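Local coordinates for protein S-adenosylmethionine dependent methyltransferase (Mesorhizobium loti, PDB 3BKW) that probably transfers a methyl group from S-adenosylmethionine to an acceptor, at residues E145-A151 with K189-V194; C58-H62 with P87-Y93. All blocks are in the same frame, centred on the assembly; numbering follows the deposited sequence.

Contact 1: residues E145-A151 with K189-V194; sequences EHPIYMA and KHHRTV. With EDO (1,2-ethanediol), chain C; EDO (1,2-ethanediol), chain D.
The His-191 ring lies against Pro-147, Met-150 and Ala-151 with its ND1 buried and without any polar partner, while Tyr-172 O takes the hydrogen bond of NE2 on the same ring. Ala-151 CA sits over one face in a CH-pi contact, 4.0 Å from the His-191 centroid, and Pro-147 O lies 3.3 Å from His-191 CE1, near the ring plane. Lys-189 passes the side chains of Met-150 and Tyr-149 to reach the carboxylate of Glu-145: its NZ is 2.6 Å from Glu-145 OE1, a short salt bridge received on the syn lone pair. With CG wedged between backbone N and carbonyl carbon (chi1 57°) and the rest of the chain extended, the lysine meets the glutamate side chain at about a right angle. Asp-181 supplies a second salt bridge, and a water relays the ammonium to Tyr-149 O.

The short helix directly follows strand 138-145 of the Rossmann-like methyltransferase sheet, and His-146 is its N-cap: ND1 accepts from Ile-148 N in the ring plane (3.0 Å), while NE2 bonds Glu-213. Selenomethionine Met-150 bends at its last torsion, bringing SE 3.6 Å from His-190 O. One ethanediol donates from O2 to that carbonyl and takes the N-H of Arg-192 NE on O1 (2.8 Å). Pro-147 CG packs 3.7 Å from Val-194 CG2, where helix 194-203 begins.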
# COMPACT_ATOMS: atom_id res chain seq x y z
N GLU A 145 -8.99 6.30 7.64
CA GLU A 145 -9.26 7.07 6.45
C GLU A 145 -8.07 6.92 5.52
O GLU A 145 -6.91 6.94 5.95
CB GLU A 145 -9.48 8.55 6.75
CG GLU A 145 -10.85 8.83 7.32
CD GLU A 145 -11.13 10.27 7.63
OE1 GLU A 145 -10.42 11.15 7.13
OE2 GLU A 145 -12.08 10.50 8.39
N HIS A 146 -8.36 6.73 4.25
CA HIS A 146 -7.33 6.53 3.22
C HIS A 146 -6.63 7.86 2.94
O HIS A 146 -7.27 8.91 3.01
CB HIS A 146 -8.02 6.04 1.93
CG HIS A 146 -7.09 5.47 0.92
ND1 HIS A 146 -6.28 6.26 0.12
CD2 HIS A 146 -6.88 4.19 0.52
CE1 HIS A 146 -5.58 5.48 -0.69
NE2 HIS A 146 -5.93 4.23 -0.47
N PRO A 147 -5.29 7.83 2.69
CA PRO A 147 -4.64 9.11 2.36
C PRO A 147 -5.20 9.88 1.13
O PRO A 147 -5.11 11.10 1.08
CB PRO A 147 -3.15 8.72 2.23
CG PRO A 147 -3.16 7.27 1.99
CD PRO A 147 -4.32 6.72 2.74
N ILE A 148 -5.78 9.18 0.15
CA ILE A 148 -6.45 9.86 -0.98
C ILE A 148 -7.59 10.75 -0.44
O ILE A 148 -7.78 11.86 -0.90
CB ILE A 148 -7.00 8.87 -2.01
CG1 ILE A 148 -5.84 8.31 -2.83
CG2 ILE A 148 -8.04 9.56 -2.94
CD1 ILE A 148 -6.20 7.15 -3.71
N TYR A 149 -8.34 10.22 0.52
CA TYR A 149 -9.42 10.93 1.16
C TYR A 149 -8.93 12.05 2.08
O TYR A 149 -9.53 13.14 2.10
CB TYR A 149 -10.31 9.92 1.91
CG TYR A 149 -11.53 10.53 2.54
CD1 TYR A 149 -12.69 10.75 1.80
CD2 TYR A 149 -11.54 10.87 3.89
CE1 TYR A 149 -13.84 11.32 2.39
CE2 TYR A 149 -12.66 11.45 4.49
CZ TYR A 149 -13.81 11.65 3.74
OH TYR A 149 -14.92 12.23 4.33
N MSE A 150 -7.86 11.81 2.83
CA MSE A 150 -7.32 12.80 3.78
C MSE A 150 -6.46 13.91 3.18
O MSE A 150 -6.37 14.99 3.76
CB MSE A 150 -6.46 12.11 4.84
CG MSE A 150 -7.21 11.15 5.73
SE MSE A 150 -6.08 10.56 7.20
CE MSE A 150 -4.69 9.57 6.15
N ALA A 151 -5.79 13.62 2.07
CA ALA A 151 -4.83 14.57 1.47
C ALA A 151 -5.31 15.99 1.15
O ALA A 151 -4.63 16.95 1.51
CB ALA A 151 -4.23 13.97 0.18
N LYS A 189 -6.96 15.17 12.06
CA LYS A 189 -6.50 13.87 11.56
C LYS A 189 -5.09 14.02 11.06
O LYS A 189 -4.64 15.13 10.78
CB LYS A 189 -7.44 13.31 10.51
CG LYS A 189 -7.70 14.16 9.27
CD LYS A 189 -8.86 13.53 8.51
CE LYS A 189 -9.37 14.38 7.43
NZ LYS A 189 -10.63 13.75 6.86
N HIS A 190 -4.40 12.89 10.95
CA HIS A 190 -2.99 12.86 10.57
C HIS A 190 -2.83 12.15 9.27
O HIS A 190 -3.03 10.94 9.16
CB HIS A 190 -2.20 12.22 11.70
CG HIS A 190 -2.29 13.03 12.95
ND1 HIS A 190 -1.48 14.12 13.18
CD2 HIS A 190 -3.20 13.00 13.95
CE1 HIS A 190 -1.84 14.68 14.32
NE2 HIS A 190 -2.88 14.02 14.81
N HIS A 191 -2.47 12.95 8.26
CA HIS A 191 -2.29 12.45 6.92
C HIS A 191 -0.94 11.77 6.82
O HIS A 191 0.10 12.39 7.09
CB HIS A 191 -2.38 13.57 5.89
CG HIS A 191 -2.09 13.10 4.51
ND1 HIS A 191 -2.91 12.21 3.83
CD2 HIS A 191 -1.07 13.38 3.68
CE1 HIS A 191 -2.39 11.98 2.64
NE2 HIS A 191 -1.27 12.67 2.52
N ARG A 192 -0.99 10.48 6.48
CA ARG A 192 0.20 9.66 6.27
C ARG A 192 -0.10 8.83 5.05
O ARG A 192 -1.21 8.28 4.94
CB ARG A 192 0.46 8.74 7.46
CG ARG A 192 1.02 9.45 8.69
CD ARG A 192 1.18 8.50 9.88
NE ARG A 192 -0.10 8.22 10.56
CZ ARG A 192 -0.53 8.75 11.72
NH1 ARG A 192 0.21 9.60 12.44
NH2 ARG A 192 -1.71 8.35 12.20
N THR A 193 0.88 8.69 4.16
CA THR A 193 0.70 7.90 2.94
C THR A 193 0.60 6.40 3.30
O THR A 193 0.96 6.00 4.41
CB THR A 193 1.88 8.12 1.96
OG1 THR A 193 3.08 7.57 2.52
CG2 THR A 193 2.09 9.63 1.62
N VAL A 194 0.11 5.59 2.36
CA VAL A 194 0.03 4.13 2.57
C VAL A 194 1.43 3.58 2.90
O VAL A 194 1.60 2.80 3.83
CB VAL A 194 -0.55 3.37 1.34
CG1 VAL A 194 -0.62 1.85 1.60
CG2 VAL A 194 -1.95 3.89 0.95
C1 EDO C . -2.65 5.86 9.40
O1 EDO C . -1.21 5.88 9.50
C2 EDO C . -3.19 7.09 8.65
O2 EDO C . -3.23 8.25 9.47
C1 EDO D . 2.06 12.74 10.54
O1 EDO D . 0.95 12.70 9.63
C2 EDO D . 1.56 13.20 11.90
O2 EDO D . 0.92 14.49 11.83
O HOH W 1 -10.58 14.61 4.15

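Contact 2: residues C58-H62 with P87-Y93; sequences CRWAH and PDTGITY
His-62 carries its ring anti to the backbone N (chi1 -180°), and Ile-91 sets CG1 anti to its carbonyl carbon (chi1 -52°) with CD1 extended beyond it, which brings His-62 CB against Ile-91 CD1. Pro-87, which follows a cis peptide bond, lays CG over one face of the imidazole, 3.6 Å from the His-62 centroid, a CH-pi contact. Thr-89 O approaches obliquely, 3.1 Å from His-62 CE1, and a water 2.7 Å from His-62 ND1 links it to Gly-90 O. Ile-91 CD1 rests against the helix backbone, 3.5 Å from Cys-58 O. Beyond it, Cys-58 SG approaches the Tyr-93 ring obliquely, 3.8 Å from Tyr-93 CE1, and the Tyr-93 hydroxyl gives its proton to a water at 2.6 Å that also accepts from Arg-59 NH1. Phe-54 O holds that same NH1 directly.

The contact belongs to the Rossmann-like methyltransferase fold: the axes of 58-62 and 91-93 approach to 9.9 Å and run nearly antiparallel (162°). Cys-58 and Ala-61 of the helix also rest on strand 68-73, the next strand inward, while Tyr-93 leans on Leu-79 and Ala-82 of helix 76-84.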
# COMPACT_ATOMS: atom_id res chain seq x y z
N CYS A 58 -16.88 -5.18 20.05
CA CYS A 58 -16.67 -5.94 21.29
C CYS A 58 -17.76 -7.00 21.47
O CYS A 58 -17.45 -8.17 21.74
CB CYS A 58 -16.64 -5.02 22.51
SG CYS A 58 -15.22 -3.93 22.52
N ARG A 59 -19.02 -6.59 21.29
CA ARG A 59 -20.15 -7.50 21.36
C ARG A 59 -20.14 -8.54 20.24
O ARG A 59 -20.42 -9.70 20.50
CB ARG A 59 -21.49 -6.77 21.42
CG ARG A 59 -21.71 -6.05 22.75
CD ARG A 59 -23.10 -5.46 22.87
NE ARG A 59 -23.32 -4.36 21.93
CZ ARG A 59 -22.79 -3.14 22.04
NH1 ARG A 59 -22.01 -2.81 23.06
NH2 ARG A 59 -23.05 -2.23 21.11
N TRP A 60 -19.81 -8.12 19.02
CA TRP A 60 -19.69 -9.07 17.90
C TRP A 60 -18.66 -10.15 18.22
O TRP A 60 -18.92 -11.34 18.03
CB TRP A 60 -19.35 -8.35 16.58
CG TRP A 60 -19.10 -9.29 15.42
CD1 TRP A 60 -20.03 -9.75 14.55
CD2 TRP A 60 -17.86 -9.92 15.06
NE1 TRP A 60 -19.45 -10.61 13.66
CE2 TRP A 60 -18.13 -10.75 13.96
CE3 TRP A 60 -16.56 -9.86 15.57
CZ2 TRP A 60 -17.12 -11.51 13.32
CZ3 TRP A 60 -15.56 -10.61 14.95
CH2 TRP A 60 -15.85 -11.44 13.84
N ALA A 61 -17.50 -9.73 18.71
CA ALA A 61 -16.41 -10.66 19.02
C ALA A 61 -16.81 -11.64 20.11
O ALA A 61 -16.52 -12.85 20.01
CB ALA A 61 -15.15 -9.90 19.43
N HIS A 62 -17.46 -11.13 21.16
CA HIS A 62 -17.97 -11.99 22.24
C HIS A 62 -19.01 -12.98 21.69
O HIS A 62 -18.92 -14.18 21.95
CB HIS A 62 -18.60 -11.16 23.36
CG HIS A 62 -19.13 -12.00 24.49
ND1 HIS A 62 -18.32 -12.48 25.49
CD2 HIS A 62 -20.37 -12.49 24.73
CE1 HIS A 62 -19.05 -13.20 26.33
NE2 HIS A 62 -20.30 -13.22 25.89
N PRO A 87 -22.62 -8.18 27.21
CA PRO A 87 -23.04 -9.10 28.25
C PRO A 87 -22.36 -8.82 29.59
O PRO A 87 -21.47 -7.97 29.67
CB PRO A 87 -22.57 -10.44 27.70
CG PRO A 87 -21.31 -10.09 27.05
CD PRO A 87 -21.55 -8.77 26.39
N ASP A 88 -22.76 -9.57 30.61
CA ASP A 88 -22.23 -9.40 31.97
C ASP A 88 -20.80 -9.91 32.17
O ASP A 88 -20.11 -9.39 33.05
CB ASP A 88 -23.20 -10.00 33.00
CG ASP A 88 -24.57 -9.29 33.00
OD1 ASP A 88 -24.91 -8.59 32.01
OD2 ASP A 88 -25.31 -9.43 33.99
N THR A 89 -20.36 -10.91 31.39
CA THR A 89 -18.98 -11.41 31.46
C THR A 89 -18.31 -11.53 30.10
O THR A 89 -18.98 -11.65 29.07
CB THR A 89 -18.85 -12.80 32.16
OG1 THR A 89 -19.42 -13.83 31.33
CG2 THR A 89 -19.52 -12.79 33.52
N GLY A 90 -16.99 -11.46 30.12
CA GLY A 90 -16.16 -11.61 28.93
C GLY A 90 -15.71 -10.34 28.24
O GLY A 90 -14.78 -10.41 27.43
N ILE A 91 -16.37 -9.20 28.52
CA ILE A 91 -16.01 -7.90 27.95
C ILE A 91 -15.75 -6.90 29.07
O ILE A 91 -16.63 -6.67 29.90
CB ILE A 91 -17.09 -7.30 27.02
CG1 ILE A 91 -17.53 -8.31 25.95
CG2 ILE A 91 -16.55 -6.01 26.38
CD1 ILE A 91 -18.57 -7.75 24.99
N THR A 92 -14.55 -6.33 29.08
CA THR A 92 -14.14 -5.28 30.02
C THR A 92 -13.98 -4.00 29.23
O THR A 92 -13.37 -4.03 28.16
CB THR A 92 -12.82 -5.62 30.71
OG1 THR A 92 -13.00 -6.80 31.51
CG2 THR A 92 -12.31 -4.46 31.60
N TYR A 93 -14.53 -2.89 29.74
CA TYR A 93 -14.38 -1.57 29.12
C TYR A 93 -13.56 -0.70 30.05
O TYR A 93 -13.82 -0.69 31.25
CB TYR A 93 -15.72 -0.91 28.85
CG TYR A 93 -16.50 -1.60 27.76
CD1 TYR A 93 -16.20 -1.38 26.41
CD2 TYR A 93 -17.52 -2.49 28.07
CE1 TYR A 93 -16.93 -2.03 25.39
CE2 TYR A 93 -18.25 -3.15 27.06
CZ TYR A 93 -17.95 -2.90 25.73
OH TYR A 93 -18.67 -3.54 24.73
O HOH W 2 -21.00 -4.25 25.60
O HOH W 3 -15.60 -12.34 25.30

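In the fold
The two contacts occupy opposite sides of the chain's centre, their own centres 31 Å apart and their nearest atoms about 19 Å apart. Along the chain they follow in series. Contact 2 lies at one margin of the seven-stranded sheet, where strand 91-95 is outermost; contact 1 begins at the last residue of strand 138-145, the fifth across that sheet. In this family S-adenosylmethionine binds at the C-terminal ends of the parallel strands, so contact 2 packs the helix that follows the probable cofactor loop between 46-50 and 56-63. No cofactor is bound at either contact; the ethanediols of contact 1 probably come from the crystallisation liquor. The second subunit packs against contact 1, whereas contact 2 touches no other chain of the assembly.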